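Local coordinates for citrate synthase (Metallosphaera sedula, PDB 6ABW), which probably catalyses the condensation of acetyl-CoA with oxaloacetate and water to give citrate and CoA, a step of the tricarboxylic acid cycle, at residues V51-E57 / D186-L191; L81-V87 / A137-T141; A104-M108 / Y340-S344. One frame throughout, in Å; residues are numbered along the deposited sequence.

Contact 1 (V51-E57 / D186-L191); sequences VEHTSFE and DAALIL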
loop_
_atom_site.group_PDB
_atom_site.type_symbol
_atom_site.label_atom_id
_atom_site.label_comp_id
_atom_site.label_asym_id
_atom_site.label_seq_id
_atom_site.Cartn_x
_atom_site.Cartn_y
_atom_site.Cartn_z
ATOM N N VAL A 51 -30.842 -1.267 -2.082
ATOM C CA VAL A 51 -30.837 -2.068 -0.828
ATOM C C VAL A 51 -32.122 -2.866 -0.711
ATOM O O VAL A 51 -32.107 -4.064 -0.386
ATOM C CB VAL A 51 -30.601 -1.219 0.437
ATOM C CG1 VAL A 51 -30.905 -2.034 1.716
ATOM C CG2 VAL A 51 -29.156 -0.767 0.501
ATOM N N GLU A 52 -33.229 -2.200 -1.004
ATOM C CA GLU A 52 -34.555 -2.849 -0.852
ATOM C C GLU A 52 -34.781 -3.993 -1.860
ATOM O O GLU A 52 -35.337 -4.993 -1.479
ATOM C CB GLU A 52 -35.627 -1.813 -1.044
ATOM C CG GLU A 52 -37.067 -2.316 -0.911
ATOM C CD GLU A 52 -37.467 -2.880 0.458
ATOM O OE1 GLU A 52 -36.661 -2.851 1.430
ATOM O OE2 GLU A 52 -38.633 -3.350 0.542
ATOM N N HIS A 53 -34.358 -3.813 -3.099
ATOM C CA HIS A 53 -34.762 -4.663 -4.212
ATOM C C HIS A 53 -33.640 -5.508 -4.826
ATOM O O HIS A 53 -33.922 -6.323 -5.729
ATOM C CB HIS A 53 -35.393 -3.811 -5.291
ATOM C CG HIS A 53 -36.617 -3.088 -4.841
ATOM N ND1 HIS A 53 -36.729 -1.711 -4.888
ATOM C CD2 HIS A 53 -37.814 -3.551 -4.404
ATOM C CE1 HIS A 53 -37.937 -1.359 -4.456
ATOM N NE2 HIS A 53 -38.616 -2.457 -4.164
ATOM N N THR A 54 -32.367 -5.338 -4.393
ATOM C CA THR A 54 -31.294 -6.157 -4.966
ATOM C C THR A 54 -30.555 -6.907 -3.857
ATOM O O THR A 54 -31.157 -7.406 -2.952
ATOM C CB THR A 54 -30.382 -5.412 -5.967
ATOM O OG1 THR A 54 -29.485 -4.572 -5.270
ATOM C CG2 THR A 54 -31.207 -4.570 -6.966
ATOM N N SER A 55 -29.272 -7.099 -4.016
ATOM C CA SER A 55 -28.460 -7.911 -3.102
ATOM C C SER A 55 -27.018 -7.484 -3.378
ATOM O O SER A 55 -26.710 -6.839 -4.385
ATOM C CB SER A 55 -28.572 -9.393 -3.384
ATOM O OG SER A 55 -28.094 -9.691 -4.683
ATOM N N PHE A 56 -26.130 -7.825 -2.482
ATOM C CA PHE A 56 -24.740 -7.457 -2.679
ATOM C C PHE A 56 -24.184 -8.061 -3.975
ATOM O O PHE A 56 -23.508 -7.377 -4.732
ATOM C CB PHE A 56 -23.896 -7.864 -1.472
ATOM C CG PHE A 56 -22.449 -7.389 -1.562
ATOM C CD1 PHE A 56 -22.167 -6.064 -1.709
ATOM C CD2 PHE A 56 -21.390 -8.296 -1.480
ATOM C CE1 PHE A 56 -20.868 -5.613 -1.730
ATOM C CE2 PHE A 56 -20.104 -7.860 -1.532
ATOM C CZ PHE A 56 -19.826 -6.494 -1.681
ATOM N N GLU A 57 -24.492 -9.335 -4.255
ATOM C CA GLU A 57 -24.004 -9.963 -5.520
ATOM C C GLU A 57 -24.425 -9.190 -6.752
ATOM O O GLU A 57 -23.655 -8.952 -7.669
ATOM C CB GLU A 57 -24.507 -11.398 -5.662
ATOM C CG GLU A 57 -23.948 -12.334 -4.589
ATOM C CD GLU A 57 -24.847 -12.579 -3.360
ATOM O OE1 GLU A 57 -25.473 -11.620 -2.847
ATOM O OE2 GLU A 57 -24.849 -13.714 -2.822
ATOM N N ASP A 186 -26.318 -7.861 4.318
ATOM C CA ASP A 186 -26.371 -7.597 2.921
ATOM C C ASP A 186 -26.516 -6.103 2.672
ATOM O O ASP A 186 -25.831 -5.482 1.781
ATOM C CB ASP A 186 -27.563 -8.382 2.252
ATOM C CG ASP A 186 -27.541 -8.260 0.774
ATOM O OD1 ASP A 186 -26.608 -8.845 0.102
ATOM O OD2 ASP A 186 -28.419 -7.508 0.262
ATOM N N ALA A 187 -27.412 -5.492 3.424
ATOM C CA ALA A 187 -27.582 -4.038 3.286
ATOM C C ALA A 187 -26.257 -3.266 3.555
ATOM O O ALA A 187 -25.901 -2.311 2.838
ATOM C CB ALA A 187 -28.703 -3.536 4.200
ATOM N N ALA A 188 -25.597 -3.622 4.643
ATOM C CA ALA A 188 -24.349 -2.983 5.083
ATOM C C ALA A 188 -23.306 -3.110 4.002
ATOM O O ALA A 188 -22.600 -2.173 3.716
ATOM C CB ALA A 188 -23.861 -3.612 6.360
ATOM N N LEU A 189 -23.206 -4.277 3.373
ATOM C CA LEU A 189 -22.283 -4.489 2.261
ATOM C C LEU A 189 -22.579 -3.624 1.093
ATOM O O LEU A 189 -21.669 -3.102 0.460
ATOM C CB LEU A 189 -22.289 -5.913 1.776
ATOM C CG LEU A 189 -21.753 -6.885 2.775
ATOM C CD1 LEU A 189 -22.139 -8.305 2.440
ATOM C CD2 LEU A 189 -20.232 -6.717 2.781
ATOM N N ILE A 190 -23.855 -3.431 0.785
ATOM C CA ILE A 190 -24.187 -2.483 -0.311
ATOM C C ILE A 190 -23.911 -1.031 0.086
ATOM O O ILE A 190 -23.357 -0.238 -0.708
ATOM C CB ILE A 190 -25.678 -2.633 -0.720
ATOM C CG1 ILE A 190 -25.915 -4.032 -1.376
ATOM C CG2 ILE A 190 -26.075 -1.522 -1.693
ATOM C CD1 ILE A 190 -27.377 -4.412 -1.463
ATOM N N LEU A 191 -24.264 -0.701 1.330
ATOM C CA LEU A 191 -24.224 0.691 1.789
ATOM C C LEU A 191 -22.826 1.303 1.782
ATOM O O LEU A 191 -22.641 2.487 1.513
ATOM C CB LEU A 191 -24.870 0.806 3.183
ATOM C CG LEU A 191 -26.409 0.711 3.272
ATOM C CD1 LEU A 191 -26.972 0.509 4.664
ATOM C CD2 LEU A 191 -27.065 1.931 2.613
HETATM O O HOH W 1 -29.879 -5.501 0.965
HETATM O O HOH W 2 -30.943 -8.261 -0.306
HETATM O O HOH W 3 -25.386 -11.249 -0.050
#
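Leu189 lays its CB over one face of the Phe56 ring, 3.7 Å from the ring centroid and 22° off the normal, a CH-pi contact between side chains crossing at about a right angle. A chi1 of -173° swings the Asp186 carboxylate out to the opposing backbone: its OD1 accepts the N-H of Phe56 on the syn side at 2.8 Å and a fairly straight 161°. OD2 meets two waters, one leading on to Val51 O, the other to Thr54 O. A third water donates both to Asp186 OD1 and to Glu57 OE1, 4.2 Å apart, and so probably eases their repulsion; Glu57 OE2 accepts from Phe164 N. In this largely helical citrate synthase fold, helix 179-191 thus meets the bend between helices 47-53 and 56-65, where Ser55 is the N-cap of the second. With an alanine in place of Asp186, the Phe56 amide would probably lose its acceptor, and the two waters leading to Val51 O and Thr54 O their common acceptor. Val51 divides its branches, CG1 resting on Ala187 CB at 3.6 Å and CG2 touching both Ile190 CG2 and Leu191 CD2.

Contact 2 (L81-V87 / A137-T141); sequences LDEAYEV and ARAST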
loop_
_atom_site.group_PDB
_atom_site.type_symbol
_atom_site.label_atom_id
_atom_site.label_comp_id
_atom_site.label_asym_id
_atom_site.label_seq_id
_atom_site.Cartn_x
_atom_site.Cartn_y
_atom_site.Cartn_z
ATOM N N LEU A 81 -17.891 -16.688 -7.084
ATOM C CA LEU A 81 -17.670 -16.402 -5.663
ATOM C C LEU A 81 -17.447 -17.668 -4.869
ATOM O O LEU A 81 -16.473 -17.782 -4.121
ATOM C CB LEU A 81 -18.830 -15.621 -5.039
ATOM C CG LEU A 81 -18.990 -14.231 -5.547
ATOM C CD1 LEU A 81 -20.393 -13.725 -5.166
ATOM C CD2 LEU A 81 -17.951 -13.280 -4.919
ATOM N N ASP A 82 -18.318 -18.680 -5.081
ATOM C CA ASP A 82 -18.206 -19.930 -4.335
ATOM C C ASP A 82 -16.884 -20.643 -4.494
ATOM O O ASP A 82 -16.345 -21.122 -3.522
ATOM C CB ASP A 82 -19.285 -20.935 -4.712
ATOM C CG ASP A 82 -20.680 -20.495 -4.226
ATOM O OD1 ASP A 82 -20.774 -19.631 -3.299
ATOM O OD2 ASP A 82 -21.701 -21.011 -4.754
ATOM N N GLU A 83 -16.354 -20.612 -5.685
ATOM C CA GLU A 83 -15.104 -21.394 -5.909
ATOM C C GLU A 83 -13.899 -20.582 -5.405
ATOM O O GLU A 83 -12.872 -21.156 -5.167
ATOM C CB GLU A 83 -14.986 -21.854 -7.348
ATOM C CG GLU A 83 -14.637 -20.792 -8.324
ATOM C CD GLU A 83 -14.673 -21.225 -9.792
ATOM O OE1 GLU A 83 -14.919 -20.320 -10.663
ATOM O OE2 GLU A 83 -14.436 -22.433 -10.083
ATOM N N ALA A 84 -14.063 -19.262 -5.227
ATOM C CA ALA A 84 -12.961 -18.406 -4.798
ATOM C C ALA A 84 -12.775 -18.338 -3.273
ATOM O O ALA A 84 -11.732 -17.902 -2.850
ATOM C CB ALA A 84 -13.161 -17.034 -5.379
ATOM N N TYR A 85 -13.732 -18.724 -2.450
ATOM C CA TYR A 85 -13.593 -18.562 -0.978
ATOM C C TYR A 85 -12.360 -19.209 -0.409
ATOM O O TYR A 85 -11.750 -18.651 0.484
ATOM C CB TYR A 85 -14.790 -19.123 -0.213
ATOM C CG TYR A 85 -16.041 -18.295 -0.405
ATOM C CD1 TYR A 85 -16.043 -16.925 -0.076
ATOM C CD2 TYR A 85 -17.248 -18.893 -0.749
ATOM C CE1 TYR A 85 -17.179 -16.145 -0.244
ATOM C CE2 TYR A 85 -18.434 -18.163 -0.817
ATOM C CZ TYR A 85 -18.384 -16.785 -0.618
ATOM O OH TYR A 85 -19.543 -16.091 -0.700
ATOM N N GLU A 86 -12.031 -20.415 -0.879
ATOM C CA GLU A 86 -10.906 -21.185 -0.375
ATOM C C GLU A 86 -9.600 -20.480 -0.749
ATOM O O GLU A 86 -9.373 -20.079 -1.910
ATOM C CB GLU A 86 -10.897 -22.698 -0.873
ATOM C CG GLU A 86 -11.119 -22.941 -2.390
ATOM C CD GLU A 86 -11.808 -24.316 -2.799
ATOM O OE1 GLU A 86 -11.240 -25.379 -2.439
ATOM O OE2 GLU A 86 -12.881 -24.344 -3.530
ATOM N N VAL A 87 -8.773 -20.251 0.274
ATOM C CA VAL A 87 -7.395 -19.754 0.076
ATOM C C VAL A 87 -6.392 -20.732 0.668
ATOM O O VAL A 87 -6.765 -21.540 1.467
ATOM C CB VAL A 87 -7.218 -18.363 0.725
ATOM C CG1 VAL A 87 -8.202 -17.399 0.020
ATOM C CG2 VAL A 87 -7.447 -18.364 2.234
ATOM N N ALA A 137 -14.745 -12.275 -2.862
ATOM C CA ALA A 137 -14.893 -13.505 -2.096
ATOM C C ALA A 137 -13.853 -13.784 -1.075
ATOM O O ALA A 137 -14.125 -14.194 0.086
ATOM C CB ALA A 137 -14.899 -14.669 -3.085
ATOM N N ARG A 138 -12.621 -13.594 -1.474
ATOM C CA ARG A 138 -11.505 -13.828 -0.580
ATOM C C ARG A 138 -11.422 -12.793 0.565
ATOM O O ARG A 138 -10.966 -13.109 1.633
ATOM C CB ARG A 138 -10.224 -13.920 -1.379
ATOM C CG ARG A 138 -10.250 -15.193 -2.239
ATOM C CD ARG A 138 -9.227 -15.209 -3.318
ATOM N NE ARG A 138 -9.384 -16.467 -4.040
ATOM C CZ ARG A 138 -8.866 -16.756 -5.230
ATOM N NH1 ARG A 138 -8.210 -15.882 -5.951
ATOM N NH2 ARG A 138 -9.085 -17.982 -5.748
ATOM N N ALA A 139 -11.946 -11.590 0.318
ATOM C CA ALA A 139 -12.132 -10.587 1.382
ATOM C C ALA A 139 -13.036 -11.107 2.463
ATOM O O ALA A 139 -12.759 -10.913 3.643
ATOM C CB ALA A 139 -12.605 -9.252 0.832
ATOM N N SER A 140 -14.082 -11.832 2.063
ATOM C CA SER A 140 -14.969 -12.505 3.024
ATOM C C SER A 140 -14.203 -13.510 3.887
ATOM O O SER A 140 -14.282 -13.489 5.141
ATOM C CB SER A 140 -16.136 -13.181 2.249
ATOM O OG SER A 140 -16.966 -13.845 3.145
ATOM N N THR A 141 -13.424 -14.363 3.239
ATOM C CA THR A 141 -12.618 -15.331 3.967
ATOM C C THR A 141 -11.643 -14.705 4.947
ATOM O O THR A 141 -11.534 -15.117 6.089
ATOM C CB THR A 141 -11.882 -16.180 2.956
ATOM O OG1 THR A 141 -12.849 -16.805 2.075
ATOM C CG2 THR A 141 -11.055 -17.279 3.647
HETATM O O HOH W 4 -10.159 -20.426 -4.364
HETATM O O HOH W 5 -19.231 -14.718 1.924
#
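Thr141 OG1 donates to the backbone O of Tyr85 at 2.7 Å, approaching from 18° outside the carbonyl plane. One residue earlier, Ala84 O receives the N-H of Arg138 NE at 3.0 Å and 152°, this time within the carbonyl plane and on a lone pair. The arginine chain, extended from CG to NE, brings its guanidinium alongside the C-terminal end of helix 71-84. There NH2 donates to a water that in turn donates to Glu83 O and Glu86 O, while NH1 bonds Tyr215 OH and the group makes a cation-pi contact with Tyr119. The Tyr85 ring presents its edge to helix 128-151, with Ala137 O in the ring plane and 3.3 Å from CD1; Leu81 O sits over the centre of one ring face. A water joins Tyr85 OH to Ser140 OG. Between the polar groups Ala137 CB packs against Ala84 CB at 3.7 Å and against Leu81 CD2 at 3.8 Å, and Val87 CG2 meets Thr141 CG2 tip to tip. The end of a helix leaves carbonyls in want of donors, and here side chains of helix 128-151 and a water held by Arg138 supply them; the positive guanidinium beside those carbonyls is probably also favoured by the helix dipole.

Contact 3 (A104-M108 / Y340-S344); sequences AVGMM and YMFTS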
loop_
_atom_site.group_PDB
_atom_site.type_symbol
_atom_site.label_atom_id
_atom_site.label_comp_id
_atom_site.label_asym_id
_atom_site.label_seq_id
_atom_site.Cartn_x
_atom_site.Cartn_y
_atom_site.Cartn_z
ATOM N N ALA A 104 -7.211 -4.939 13.381
ATOM C CA ALA A 104 -7.804 -5.850 12.427
ATOM C C ALA A 104 -7.535 -5.439 10.959
ATOM O O ALA A 104 -7.335 -6.285 10.140
ATOM C CB ALA A 104 -9.288 -6.002 12.702
ATOM N N VAL A 105 -7.523 -4.139 10.647
ATOM C CA VAL A 105 -7.253 -3.703 9.308
ATOM C C VAL A 105 -5.809 -4.084 8.899
ATOM O O VAL A 105 -5.570 -4.484 7.755
ATOM C CB VAL A 105 -7.536 -2.193 9.169
ATOM C CG1 VAL A 105 -7.042 -1.648 7.794
ATOM C CG2 VAL A 105 -9.016 -1.995 9.346
ATOM N N GLY A 106 -4.869 -4.036 9.856
ATOM C CA GLY A 106 -3.483 -4.454 9.682
ATOM C C GLY A 106 -3.365 -5.951 9.389
ATOM O O GLY A 106 -2.570 -6.393 8.543
ATOM N N MET A 107 -4.157 -6.742 10.089
ATOM C CA MET A 107 -4.205 -8.154 9.790
ATOM C C MET A 107 -4.738 -8.413 8.369
ATOM O O MET A 107 -4.230 -9.260 7.627
ATOM C CB MET A 107 -5.062 -8.848 10.848
ATOM C CG MET A 107 -4.495 -8.686 12.231
ATOM S SD MET A 107 -5.525 -9.451 13.526
ATOM C CE MET A 107 -5.428 -11.082 13.029
ATOM N N MET A 108 -5.779 -7.690 7.964
ATOM C CA MET A 108 -6.240 -7.753 6.598
ATOM C C MET A 108 -5.148 -7.372 5.602
ATOM O O MET A 108 -5.038 -7.979 4.561
ATOM C CB MET A 108 -7.455 -6.837 6.364
ATOM C CG MET A 108 -8.700 -7.150 7.125
ATOM S SD MET A 108 -10.039 -6.008 6.586
ATOM C CE MET A 108 -10.220 -6.238 4.935
ATOM N N TYR A 340 -13.930 -3.790 17.546
ATOM C CA TYR A 340 -12.637 -3.803 16.870
ATOM C C TYR A 340 -12.716 -4.226 15.398
ATOM O O TYR A 340 -11.719 -4.107 14.675
ATOM C CB TYR A 340 -11.538 -4.621 17.615
ATOM C CG TYR A 340 -11.797 -6.094 17.814
ATOM C CD1 TYR A 340 -11.800 -6.973 16.746
ATOM C CD2 TYR A 340 -11.989 -6.630 19.109
ATOM C CE1 TYR A 340 -12.000 -8.329 16.917
ATOM C CE2 TYR A 340 -12.222 -7.988 19.279
ATOM C CZ TYR A 340 -12.202 -8.828 18.202
ATOM O OH TYR A 340 -12.433 -10.178 18.347
ATOM N N MET A 341 -13.830 -4.771 14.972
ATOM C CA MET A 341 -14.015 -5.225 13.623
ATOM C C MET A 341 -14.664 -4.162 12.760
ATOM O O MET A 341 -14.762 -4.425 11.565
ATOM C CB MET A 341 -14.910 -6.482 13.535
ATOM C CG MET A 341 -14.263 -7.766 14.072
ATOM S SD MET A 341 -12.723 -8.206 13.293
ATOM C CE MET A 341 -13.229 -8.524 11.623
ATOM N N PHE A 342 -15.137 -3.010 13.273
ATOM C CA PHE A 342 -16.014 -2.218 12.425
ATOM C C PHE A 342 -15.384 -1.646 11.123
ATOM O O PHE A 342 -16.000 -1.681 10.063
ATOM C CB PHE A 342 -16.675 -1.103 13.214
ATOM C CG PHE A 342 -17.616 -1.526 14.331
ATOM C CD1 PHE A 342 -18.034 -2.802 14.499
ATOM C CD2 PHE A 342 -18.108 -0.526 15.172
ATOM C CE1 PHE A 342 -18.908 -3.107 15.568
ATOM C CE2 PHE A 342 -18.972 -0.787 16.204
ATOM C CZ PHE A 342 -19.381 -2.104 16.401
ATOM N N THR A 343 -14.157 -1.152 11.225
ATOM C CA THR A 343 -13.489 -0.642 10.050
ATOM C C THR A 343 -13.154 -1.786 9.055
ATOM O O THR A 343 -13.124 -1.547 7.858
ATOM C CB THR A 343 -12.279 0.238 10.422
ATOM O OG1 THR A 343 -12.818 1.417 11.067
ATOM C CG2 THR A 343 -11.523 0.696 9.177
ATOM N N SER A 344 -12.845 -2.992 9.558
ATOM C CA SER A 344 -12.632 -4.164 8.709
ATOM C C SER A 344 -13.893 -4.548 7.935
ATOM O O SER A 344 -13.811 -4.988 6.765
ATOM C CB SER A 344 -12.104 -5.368 9.534
ATOM O OG SER A 344 -10.795 -5.095 9.943
HETATM O O HOH W 6 -9.020 -3.693 15.227
#
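Ser344 points from helix 342-365 toward the opening turn of helix 104-119, and its short side chain can be followed in two steps. CB comes first, with Met108 SD 3.7 Å away; the methionine, bent at chi3, brings its sulfur against this carbon and near the hydroxyl. From there chi1 of -70° sets OG anti to the carbonyl carbon of Ser344 and sends it in among the backbone and side chains of the opposing turn. OG lies 3.3 Å from Ala104 CB, and Val105 CG2 and Met108 SD also border it. The backbone N of Val105 is 3.5 Å from OG, but the angle is too poor for a hydrogen bond, and that amide is taken by Asp103 OD1. Next to the serine, Val105 CG2 meets Thr343 CG2 at 3.7 Å, the two side chains crossing obliquely. On the other flank Met341, whose chain folds at chi2 and chi3, brings its SD up to Ala104 CB. Both segments sit at or near the N-terminal ends of their helices, and the one polar bridge is a water that accepts from Ala104 N and donates to Tyr340 O at 2.8 Å. Thr343 turns its hydroxyl elsewhere, to Glu235 OE1 and Gly232 N; its side chain lies about 8 Å from that of Asp325, a predicted active-site residue, and about 7 Å from the bound acetyl-CoA. The direct contact is mostly van der Waals: the small Ala104 and Ser344 are consistent with the close approach of 5.4 Å between Val105 CA and Ser344 CA, and within the two segments OG makes no hydrogen bond, so that polar linkage is left to water.

Along the chain the first arms come in the order 51-57, 81-87, 104-108, followed by 137-141, 186-191 and 340-344. Contact 2 therefore falls wholly between the two arms of contact 1, while contact 3 interleaves with both. The centres of contact 1 and contact 2 are about 18 Å apart, as are those of contact 2 and contact 3; contact 1 and contact 3 have centres about 21 Å apart. Contacts 1 and 2 touch, through Glu57 CG and Leu81 CD1 at 3.9 Å, on consecutive helices 56-65 and 71-84. Helix 342-365 relates all three: it forms one side of contact 3, packs on Ala139 of contact 2 and bonds Leu189 O of contact 1 through Ser349, tying early and late helices into one body.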